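Local coordinates for ABC transporter substrate-binding protein (Rhizobium radiobacter, PDB 6TFX), which binds mannopinic acid, an opine, in the periplasm as the solute-binding protein of an ABC transporter that imports mannityl-opines, at residues A277-I280 with A281-R284; N263-R266 with V267-A270; W60-N63 with A64-V68; D90-F93 with S94-A98. All blocks are in the same frame, centred on the assembly; numbering follows the deposited sequence.

Interaction 1 (A277-I280 with A281-R284); sequences AAQI and AKYR. With N72 ((2~{R})-2-[[(3~{R},4~{R},5~{S})-3,4,5,6-tetrakis(oxidanyl)-2-oxidanylidene-hexyl]amino]pentanedioic acid), chain C.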
loop_
_atom_site.group_PDB
_atom_site.type_symbol
_atom_site.label_atom_id
_atom_site.label_comp_id
_atom_site.label_asym_id
_atom_site.label_seq_id
_atom_site.Cartn_x
_atom_site.Cartn_y
_atom_site.Cartn_z
ATOM N N ALA A 277 -4.745 5.948 -20.722
ATOM C CA ALA A 277 -3.800 5.188 -19.913
ATOM C C ALA A 277 -2.710 4.538 -20.764
ATOM O O ALA A 277 -1.532 4.522 -20.360
ATOM C CB ALA A 277 -4.552 4.141 -19.097
ATOM N N ALA A 278 -3.083 4.006 -21.956
ATOM C CA ALA A 278 -2.066 3.357 -22.826
ATOM C C ALA A 278 -0.953 4.328 -23.216
ATOM O O ALA A 278 0.229 3.945 -23.224
ATOM C CB ALA A 278 -2.715 2.764 -24.070
ATOM N N GLN A 279 -1.309 5.587 -23.473
ATOM C CA GLN A 279 -0.302 6.600 -23.819
ATOM C C GLN A 279 0.588 6.959 -22.622
ATOM O O GLN A 279 1.795 7.198 -22.803
ATOM C CB GLN A 279 -0.945 7.833 -24.454
ATOM C CG GLN A 279 -1.592 7.515 -25.825
ATOM C CD GLN A 279 -0.649 7.412 -27.018
ATOM O OE1 GLN A 279 0.582 7.525 -26.905
ATOM N NE2 GLN A 279 -1.217 7.188 -28.203
ATOM N N ILE A 280 0.023 6.955 -21.386
ATOM C CA ILE A 280 0.840 7.226 -20.198
ATOM C C ILE A 280 1.849 6.069 -20.030
ATOM O O ILE A 280 3.032 6.309 -19.749
ATOM C CB ILE A 280 -0.043 7.369 -18.925
ATOM C CG1 ILE A 280 -0.909 8.639 -19.044
ATOM C CG2 ILE A 280 0.815 7.381 -17.625
ATOM C CD1 ILE A 280 -2.075 8.686 -18.015
ATOM N N ALA A 281 1.376 4.819 -20.223
ATOM C CA ALA A 281 2.246 3.629 -20.091
ATOM C C ALA A 281 3.360 3.649 -21.143
ATOM O O ALA A 281 4.509 3.359 -20.814
ATOM C CB ALA A 281 1.406 2.357 -20.221
ATOM N N LYS A 282 3.036 4.023 -22.399
ATOM C CA LYS A 282 4.045 4.097 -23.482
ATOM C C LYS A 282 5.087 5.161 -23.164
ATOM O O LYS A 282 6.277 4.917 -23.319
ATOM C CB LYS A 282 3.377 4.426 -24.829
ATOM C CG LYS A 282 3.191 3.202 -25.722
ATOM C CD LYS A 282 2.937 3.576 -27.185
ATOM C CE LYS A 282 1.475 3.779 -27.528
ATOM N NZ LYS A 282 0.739 2.491 -27.655
ATOM N N TYR A 283 4.639 6.328 -22.666
ATOM C CA TYR A 283 5.530 7.441 -22.313
ATOM C C TYR A 283 6.442 7.075 -21.143
ATOM O O TYR A 283 7.665 7.277 -21.219
ATOM C CB TYR A 283 4.704 8.695 -21.971
ATOM C CG TYR A 283 5.531 9.815 -21.381
ATOM C CD1 TYR A 283 6.397 10.563 -22.176
ATOM C CD2 TYR A 283 5.449 10.132 -20.029
ATOM C CE1 TYR A 283 7.206 11.555 -21.626
ATOM C CE2 TYR A 283 6.246 11.129 -19.469
ATOM C CZ TYR A 283 7.104 11.857 -20.278
ATOM O OH TYR A 283 7.869 12.873 -19.751
ATOM N N ARG A 284 5.842 6.569 -20.042
ATOM C CA ARG A 284 6.618 6.222 -18.839
ATOM C C ARG A 284 7.509 5.005 -19.030
ATOM O O ARG A 284 8.586 4.961 -18.446
ATOM C CB ARG A 284 5.708 6.035 -17.627
ATOM C CG ARG A 284 5.134 7.358 -17.140
ATOM C CD ARG A 284 4.254 7.166 -15.911
ATOM N NE ARG A 284 4.320 8.358 -15.071
ATOM C CZ ARG A 284 3.862 8.429 -13.820
ATOM N NH1 ARG A 284 3.249 7.386 -13.266
ATOM N NH2 ARG A 284 4.016 9.547 -13.115
HETATM O OAB N72 C . 3.234 7.469 -10.453
HETATM C CAF N72 C . 2.292 6.897 -9.523
HETATM C CAG N72 C . 2.637 7.016 -8.000
HETATM O OAC N72 C . 3.965 7.351 -7.760
HETATM C CAH N72 C . 1.991 5.884 -7.198
HETATM O OAM N72 C . 1.482 4.759 -7.805
HETATM C CAI N72 C . 2.445 5.065 -6.005
HETATM O OAD N72 C . 3.847 4.907 -6.015
HETATM C CAJ N72 C . 1.787 5.510 -4.722
HETATM O OAE N72 C . 0.677 6.098 -4.798
HETATM C CAK N72 C . 2.504 5.295 -3.359
HETATM N N N72 C . 1.820 4.305 -2.562
HETATM C CA N72 C . 1.195 4.627 -1.335
HETATM C C N72 C . 0.982 6.076 -0.995
HETATM O O N72 C . -0.003 6.893 -1.193
HETATM C CB N72 C . -0.004 3.702 -1.108
HETATM C CG N72 C . -1.136 4.149 -0.183
HETATM C CD N72 C . -1.868 2.983 0.488
HETATM O OE1 N72 C . -1.278 1.886 0.754
HETATM O OE2 N72 C . -3.072 3.133 0.791
HETATM O OXT N72 C . 2.019 6.353 -0.365
#
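Helix 277-284 ends at the opine pocket of this periplasmic solute-binding protein, and its last turn, from Ile280 to Arg284, brings an arginine to the bound ligand. The two side chains lie next to each other and point the same way, one helical turn apart. The CG2 branch of Ile280 packs against CD of Arg284 at 3.8 Å; with CG1 beside the backbone N (chi1 -67°), CG2 is the branch turned toward the later turn. Underneath, Arg284 N donates to Ile280 O at 2.8 Å in a nearly straight bond (170°). From CD onward the arginine chain bends at chi3 and delivers NH1 to the ligand hydroxyl oxygen OAB, a 2.8 Å hydrogen bond made at the guanidinium edge, near its plane. NH2 is held by Gly341 O, which together with NH1 fixes how the planar group is turned. Leu345 of helix 340-353 touches both Ile280 and Arg284, while Thr458 of strand 454-467 meets Ile280 and Ala281.

On the exposed side, Gln279 and Lys282 meet at a slant, with OE1 of Gln279 3.9 Å from CE of Lys282. The last turn of the helix thus supplies Arg284 to the wall of the opine pocket of this family 5 solute-binding protein, where its NH1 binds one hydroxyl of the ligand.

Interaction 2 (N263-R266 with V267-A270); sequences NDIR and VRQA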
loop_
_atom_site.group_PDB
_atom_site.type_symbol
_atom_site.label_atom_id
_atom_site.label_comp_id
_atom_site.label_asym_id
_atom_site.label_seq_id
_atom_site.Cartn_x
_atom_site.Cartn_y
_atom_site.Cartn_z
ATOM N N ASN A 263 -22.035 14.260 -10.478
ATOM C CA ASN A 263 -23.180 13.410 -10.167
ATOM C C ASN A 263 -23.959 13.066 -11.458
ATOM O O ASN A 263 -24.857 12.218 -11.415
ATOM C CB ASN A 263 -24.070 13.986 -9.086
ATOM C CG ASN A 263 -24.703 15.289 -9.474
ATOM O OD1 ASN A 263 -24.159 16.056 -10.263
ATOM N ND2 ASN A 263 -25.893 15.556 -8.936
ATOM N N ASP A 264 -23.608 13.707 -12.604
ATOM C CA ASP A 264 -24.200 13.382 -13.903
ATOM C C ASP A 264 -23.245 12.369 -14.557
ATOM O O ASP A 264 -22.067 12.675 -14.796
ATOM C CB ASP A 264 -24.303 14.639 -14.779
ATOM C CG ASP A 264 -25.023 14.453 -16.114
ATOM O OD1 ASP A 264 -25.041 13.315 -16.642
ATOM O OD2 ASP A 264 -25.572 15.439 -16.630
ATOM N N ILE A 265 -23.733 11.148 -14.826
ATOM C CA ILE A 265 -22.883 10.126 -15.446
ATOM C C ILE A 265 -22.240 10.608 -16.752
ATOM O O ILE A 265 -21.121 10.192 -17.058
ATOM C CB ILE A 265 -23.649 8.787 -15.620
ATOM C CG1 ILE A 265 -22.646 7.620 -15.866
ATOM C CG2 ILE A 265 -24.772 8.890 -16.693
ATOM C CD1 ILE A 265 -23.215 6.203 -15.740
ATOM N N ARG A 266 -22.931 11.481 -17.525
ATOM C CA ARG A 266 -22.366 11.980 -18.800
ATOM C C ARG A 266 -21.069 12.749 -18.579
ATOM O O ARG A 266 -20.164 12.691 -19.417
ATOM C CB ARG A 266 -23.379 12.835 -19.547
ATOM C CG ARG A 266 -24.602 12.021 -19.965
ATOM C CD ARG A 266 -25.700 12.928 -20.495
ATOM N NE ARG A 266 -26.208 13.817 -19.448
ATOM C CZ ARG A 266 -27.249 14.623 -19.595
ATOM N NH1 ARG A 266 -27.913 14.658 -20.744
ATOM N NH2 ARG A 266 -27.636 15.405 -18.596
ATOM N N VAL A 267 -20.984 13.489 -17.466
ATOM C CA VAL A 267 -19.767 14.249 -17.142
ATOM C C VAL A 267 -18.644 13.277 -16.794
ATOM O O VAL A 267 -17.499 13.480 -17.199
ATOM C CB VAL A 267 -20.013 15.306 -16.040
ATOM C CG1 VAL A 267 -18.733 16.085 -15.721
ATOM C CG2 VAL A 267 -21.131 16.265 -16.456
ATOM N N ARG A 268 -18.969 12.207 -16.046
ATOM C CA ARG A 268 -17.954 11.202 -15.673
ATOM C C ARG A 268 -17.494 10.468 -16.940
ATOM O O ARG A 268 -16.293 10.251 -17.149
ATOM C CB ARG A 268 -18.535 10.191 -14.663
ATOM C CG ARG A 268 -18.972 10.866 -13.368
ATOM C CD ARG A 268 -19.096 9.892 -12.201
ATOM N NE ARG A 268 -20.064 8.814 -12.434
ATOM C CZ ARG A 268 -21.352 8.885 -12.115
ATOM N NH1 ARG A 268 -21.877 10.031 -11.693
ATOM N NH2 ARG A 268 -22.143 7.833 -12.285
ATOM N N GLN A 269 -18.452 10.075 -17.804
ATOM C CA GLN A 269 -18.116 9.409 -19.061
ATOM C C GLN A 269 -17.228 10.312 -19.922
ATOM O O GLN A 269 -16.240 9.846 -20.499
ATOM C CB GLN A 269 -19.389 9.060 -19.837
ATOM C CG GLN A 269 -20.187 7.937 -19.177
ATOM C CD GLN A 269 -21.553 7.782 -19.811
ATOM O OE1 GLN A 269 -22.148 8.743 -20.332
ATOM N NE2 GLN A 269 -22.084 6.558 -19.763
ATOM N N ALA A 270 -17.549 11.625 -19.954
ATOM C CA ALA A 270 -16.735 12.567 -20.720
ATOM C C ALA A 270 -15.287 12.535 -20.206
ATOM O O ALA A 270 -14.366 12.491 -20.997
ATOM C CB ALA A 270 -17.305 13.975 -20.611
HETATM O O HOH W 1 -24.873 9.191 -11.417
#
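Ile265 lies over one face of the Arg268 guanidinium, its CA 3.8 Å above the plane and over the centre of the group. The two side chains cross at about a right angle, and CG1 of Ile265 comes to 3.6 Å from NH2 of Arg268. Bending at chi3 (-59°) folds the arginine back toward the start of helix 265-272. There its NH1 donates to Phe262 O, just before the helix, and to a water that in turn donates to Asn263 O. NH2 is bound by Asn451 O, so backbone oxygens from two parts of the chain hold the flat group beneath the isoleucine. The Arg268 side chain is about 5 Å from that of Cys453, a magnesium ligand, and about 7 Å from a bound magnesium ion.

On the other flank Asp264 is the N-cap. Its OD1 accepts from Arg266 N at 2.9 Å, met from above the carboxylate plane, and also from Arg266 NE through its syn lone pair. Arg266 NH2 reaches OD2 at 2.9 Å, completing a side-on salt bridge in which two guanidinium nitrogens take one oxygen each. Asp264 O meanwhile accepts from Val267 N and, weakly, from Arg268 N. One turn on, Gln269 N binds Ile265 O at 2.8 Å. Val267 and Ala270 face inward, onto Leu321 of helix 314-323 and Phe358.

The chemistry divides the two arginines: Arg266 is paired with a carboxylate whose negative charge would also interact favourably with the positive N-terminal end of the helix, whereas Arg268 meets neutral backbone oxygens and a water, which hold its guanidinium in place.

Interaction 3 (W60-N63 with A64-V68); sequences WESN and ADQLV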
loop_
_atom_site.group_PDB
_atom_site.type_symbol
_atom_site.label_atom_id
_atom_site.label_comp_id
_atom_site.label_asym_id
_atom_site.label_seq_id
_atom_site.Cartn_x
_atom_site.Cartn_y
_atom_site.Cartn_z
ATOM N N TRP A 60 1.425 -23.704 13.722
ATOM C CA TRP A 60 0.014 -23.427 13.907
ATOM C C TRP A 60 -0.785 -24.554 13.344
ATOM O O TRP A 60 -0.270 -25.332 12.531
ATOM C CB TRP A 60 -0.407 -22.100 13.278
ATOM C CG TRP A 60 -0.126 -21.987 11.814
ATOM C CD1 TRP A 60 -0.973 -22.280 10.783
ATOM C CD2 TRP A 60 1.086 -21.507 11.218
ATOM N NE1 TRP A 60 -0.347 -22.053 9.578
ATOM C CE2 TRP A 60 0.918 -21.568 9.819
ATOM C CE3 TRP A 60 2.294 -21.010 11.738
ATOM C CZ2 TRP A 60 1.934 -21.199 8.928
ATOM C CZ3 TRP A 60 3.297 -20.641 10.859
ATOM C CH2 TRP A 60 3.110 -20.730 9.471
ATOM N N GLU A 61 -2.047 -24.635 13.756
ATOM C CA GLU A 61 -2.954 -25.649 13.261
ATOM C C GLU A 61 -4.373 -25.133 13.340
ATOM O O GLU A 61 -4.669 -24.225 14.127
ATOM C CB GLU A 61 -2.804 -26.969 14.045
ATOM C CG GLU A 61 -3.192 -26.901 15.509
ATOM C CD GLU A 61 -2.814 -28.124 16.325
ATOM O OE1 GLU A 61 -2.950 -29.258 15.811
ATOM O OE2 GLU A 61 -2.388 -27.944 17.489
ATOM N N SER A 62 -5.248 -25.704 12.532
ATOM C CA SER A 62 -6.662 -25.348 12.592
ATOM C C SER A 62 -7.452 -26.592 12.905
ATOM O O SER A 62 -6.979 -27.709 12.650
ATOM C CB SER A 62 -7.140 -24.771 11.263
ATOM O OG SER A 62 -6.952 -25.699 10.205
ATOM N N ASN A 63 -8.675 -26.409 13.421
ATOM C CA ASN A 63 -9.580 -27.533 13.635
ATOM C C ASN A 63 -10.168 -27.922 12.252
ATOM O O ASN A 63 -9.917 -27.224 11.246
ATOM C CB ASN A 63 -10.684 -27.178 14.641
ATOM C CG ASN A 63 -11.610 -26.074 14.194
ATOM O OD1 ASN A 63 -11.331 -25.325 13.239
ATOM N ND2 ASN A 63 -12.745 -25.965 14.876
ATOM N N ALA A 64 -10.932 -29.034 12.195
ATOM C CA ALA A 64 -11.468 -29.516 10.912
ATOM C C ALA A 64 -12.250 -28.444 10.118
ATOM O O ALA A 64 -12.017 -28.288 8.906
ATOM C CB ALA A 64 -12.349 -30.738 11.115
ATOM N N ASP A 65 -13.131 -27.682 10.802
ATOM C CA ASP A 65 -13.935 -26.696 10.085
ATOM C C ASP A 65 -13.189 -25.411 9.784
ATOM O O ASP A 65 -13.754 -24.523 9.143
ATOM C CB ASP A 65 -15.286 -26.409 10.767
ATOM C CG ASP A 65 -15.234 -25.875 12.184
ATOM O OD1 ASP A 65 -14.213 -25.260 12.551
ATOM O OD2 ASP A 65 -16.225 -26.076 12.935
ATOM N N GLN A 66 -11.913 -25.303 10.222
ATOM C CA GLN A 66 -11.069 -24.127 9.968
ATOM C C GLN A 66 -11.656 -22.841 10.535
ATOM O O GLN A 66 -11.414 -21.739 10.014
ATOM C CB GLN A 66 -10.693 -23.973 8.472
ATOM C CG GLN A 66 -9.910 -25.176 7.963
ATOM C CD GLN A 66 -9.665 -24.984 6.494
ATOM O OE1 GLN A 66 -10.557 -25.172 5.657
ATOM N NE2 GLN A 66 -8.466 -24.573 6.155
ATOM N N LEU A 67 -12.393 -22.973 11.633
ATOM C CA LEU A 67 -12.911 -21.790 12.328
ATOM C C LEU A 67 -12.063 -21.474 13.561
ATOM O O LEU A 67 -12.173 -20.368 14.098
ATOM C CB LEU A 67 -14.367 -21.977 12.778
ATOM C CG LEU A 67 -15.410 -22.197 11.667
ATOM C CD1 LEU A 67 -16.803 -22.364 12.262
ATOM C CD2 LEU A 67 -15.420 -21.065 10.691
ATOM N N VAL A 68 -11.274 -22.442 14.042
ATOM C CA VAL A 68 -10.459 -22.211 15.238
ATOM C C VAL A 68 -9.021 -22.519 14.883
ATOM O O VAL A 68 -8.708 -23.647 14.488
ATOM C CB VAL A 68 -10.957 -23.047 16.448
ATOM C CG1 VAL A 68 -10.084 -22.782 17.683
ATOM C CG2 VAL A 68 -12.424 -22.757 16.752
HETATM O O HOH W 2 -7.081 -25.022 16.530
HETATM O O HOH W 3 -15.456 -24.931 15.286
#
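Asn63 meets the following residues with both polar atoms of its side-chain amide. OD1 accepts from Val68 N at 3.0 Å, the donor lying above the amide plane, and from Leu67 N through a weak bond. ND2 makes a weak, strongly bent bond to OD1 of Asp65 at 2.8 Å, the amide and carboxylate planes standing 80° apart. The amide is brought over the loop by a first torsion that sets CG between the backbone N and the carbonyl carbon (chi1 63°). CB of Val68 lies beside it, 3.8 Å from ND2.

The backbone of the same residue is used as well. Asn63 N donates to Val68 O at 3.0 Å, nearly in line with the carbonyl, and Gln66 N donates to Asn63 O at 3.0 Å, closing a type I beta turn from Asn63 to Gln66. Asp65 OD1 also accepts from Leu67 N, an Asx turn that overlaps the end of the beta turn. On the strand side, CA of Ser62 makes a C-H...O contact with Val68 O, while OG of Ser62 touches CG of Gln66 at 3.7 Å.

Farther out, one water accepts from Asn63 ND2 and donates to Asp65 OD2, tying the two side chains together a second time. Another donates to Val68 O and, weakly, to Glu61 O. Arg131 binds Asp65 O, and Trp69 NE1 binds Gln66 O. Backbone bonds join Glu61 with Thr70 and Leu67 with Leu128. The whole is a beta hairpin connection, linking the edge strand 57-62 to strand 68-73 of a four-stranded antiparallel sheet.

Interaction 4 (D90-F93 with S94-A98); sequences DVVF and SLDKA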
loop_
_atom_site.group_PDB
_atom_site.type_symbol
_atom_site.label_atom_id
_atom_site.label_comp_id
_atom_site.label_asym_id
_atom_site.label_seq_id
_atom_site.Cartn_x
_atom_site.Cartn_y
_atom_site.Cartn_z
ATOM N N ASP A 90 0.469 -9.941 24.204
ATOM C CA ASP A 90 0.792 -8.890 23.228
ATOM C C ASP A 90 0.040 -9.151 21.922
ATOM O O ASP A 90 -0.415 -8.210 21.275
ATOM C CB ASP A 90 2.304 -8.883 22.929
ATOM C CG ASP A 90 3.133 -8.433 24.111
ATOM O OD1 ASP A 90 2.761 -7.416 24.742
ATOM O OD2 ASP A 90 4.175 -9.087 24.394
ATOM N N VAL A 91 -0.043 -10.436 21.510
ATOM C CA VAL A 91 -0.742 -10.804 20.271
ATOM C C VAL A 91 -2.229 -10.489 20.396
ATOM O O VAL A 91 -2.813 -9.910 19.477
ATOM C CB VAL A 91 -0.487 -12.276 19.884
ATOM C CG1 VAL A 91 -1.322 -12.676 18.667
ATOM C CG2 VAL A 91 1.003 -12.514 19.633
ATOM N N VAL A 92 -2.846 -10.876 21.539
ATOM C CA VAL A 92 -4.260 -10.578 21.775
ATOM C C VAL A 92 -4.461 -9.070 21.719
ATOM O O VAL A 92 -5.381 -8.607 21.051
ATOM C CB VAL A 92 -4.730 -11.155 23.145
ATOM C CG1 VAL A 92 -6.152 -10.701 23.473
ATOM C CG2 VAL A 92 -4.641 -12.685 23.123
ATOM N N PHE A 93 -3.599 -8.299 22.435
ATOM C CA PHE A 93 -3.746 -6.856 22.451
ATOM C C PHE A 93 -3.645 -6.277 21.024
ATOM O O PHE A 93 -4.474 -5.448 20.611
ATOM C CB PHE A 93 -2.677 -6.223 23.357
ATOM C CG PHE A 93 -2.654 -4.716 23.261
ATOM C CD1 PHE A 93 -3.572 -3.944 23.968
ATOM C CD2 PHE A 93 -1.752 -4.070 22.419
ATOM C CE1 PHE A 93 -3.576 -2.547 23.842
ATOM C CE2 PHE A 93 -1.770 -2.676 22.283
ATOM C CZ PHE A 93 -2.681 -1.933 22.991
ATOM N N SER A 94 -2.636 -6.743 20.269
ATOM C CA SER A 94 -2.385 -6.204 18.929
ATOM C C SER A 94 -3.500 -6.496 17.950
ATOM O O SER A 94 -3.951 -5.576 17.257
ATOM C CB SER A 94 -1.070 -6.726 18.369
ATOM O OG SER A 94 -0.000 -6.351 19.207
ATOM N N LEU A 95 -3.932 -7.771 17.868
ATOM C CA LEU A 95 -4.998 -8.165 16.926
ATOM C C LEU A 95 -6.330 -7.560 17.318
ATOM O O LEU A 95 -7.085 -7.140 16.438
ATOM C CB LEU A 95 -5.084 -9.690 16.782
ATOM C CG LEU A 95 -3.859 -10.310 16.118
ATOM C CD1 LEU A 95 -4.042 -11.816 15.998
ATOM C CD2 LEU A 95 -3.602 -9.714 14.690
ATOM N N ASP A 96 -6.589 -7.399 18.650
ATOM C CA ASP A 96 -7.842 -6.739 19.013
ATOM C C ASP A 96 -7.784 -5.263 18.633
ATOM O O ASP A 96 -8.822 -4.661 18.335
ATOM C CB ASP A 96 -8.113 -6.853 20.518
ATOM C CG ASP A 96 -8.611 -8.216 20.952
ATOM O OD1 ASP A 96 -9.007 -9.026 20.060
ATOM O OD2 ASP A 96 -8.628 -8.476 22.184
ATOM N N LYS A 97 -6.582 -4.658 18.702
ATOM C CA LYS A 97 -6.412 -3.254 18.310
ATOM C C LYS A 97 -6.606 -3.146 16.783
ATOM O O LYS A 97 -7.381 -2.316 16.339
ATOM C CB LYS A 97 -5.030 -2.730 18.718
ATOM C CG LYS A 97 -4.819 -1.255 18.391
ATOM C CD LYS A 97 -3.456 -0.789 18.900
ATOM C CE LYS A 97 -3.146 0.637 18.503
ATOM N NZ LYS A 97 -3.071 0.796 17.023
ATOM N N ALA A 98 -5.966 -4.044 16.006
ATOM C CA ALA A 98 -6.054 -4.047 14.541
ATOM C C ALA A 98 -7.502 -4.153 14.055
ATOM O O ALA A 98 -7.844 -3.534 13.053
ATOM C CB ALA A 98 -5.251 -5.220 13.990
#
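Ser94 sits one turn after Asp90 in helix 88-98, and its side chain turns back on that residue's carbonyl. CB lies 3.3 Å from Asp90 O, and OG then donates to the same oxygen at 2.8 Å; the rotamer that puts OG beside the backbone N (chi1 -60°) makes this possible. Ser94 N also donates to Asp90 O, and the two donors arrive from opposite faces of the carbonyl plane, so one oxygen carries two bonds. The hydroxyl is used again as acceptor, from Ile148 N, which ties the helix to the chain leading into helix 150-156. Asp90 OD1 adds to that link by accepting from Lys150 N, while its OD2 accepts from Trp79 NE1.

Another face of the helix is apolar. CG1 of Val91 packs on CD1 of Leu95 at 3.9 Å, the two side chains lying parallel in direction one turn apart, and Val124 and Ile126 of strand 123-128 receive them. Val92 and Asp96 are likewise side by side, but here CG1 of Val92 meets a carboxylate oxygen, OD2 of Asp96, at 3.6 Å; OD1 of Asp96 is in a salt bridge with Arg99. Phe93 swings its ring toward helix 150-156, where Phe153 also forms a cation-pi contact with Lys97. At its tip Lys97 NZ is shared by Asp19, in a salt bridge, and by His21.

Here a buried helix lies between strands 113-118 and 123-128, which take Val91, Val92 and Leu95, and helix 150-156, reached by Phe93 and Asp90: helix-on-sheet packing of an alpha/beta domain.

How the interactions relate
Interactions 1 and 4 lie within single helices and interaction 2 at the capped start of one, whereas interaction 3 joins two strands at the surface. Interaction 4 is the buried one; interactions 1 and 2 are partly buried, on helices 277-284 and 265-272, which follow each other in the chain with centres about 24 Å apart. Interactions 3 and 4 serve the same four-stranded sheet, one at a hairpin end and the other on the helix laid against it, their centres about 20 Å apart. Chemistry follows place: a ligand-facing arginine in interaction 1, a capping carboxylate and paired arginine in interaction 2, side-chain amide and waters in interaction 3, a doubly bonded carbonyl with valine-leucine packing in interaction 4.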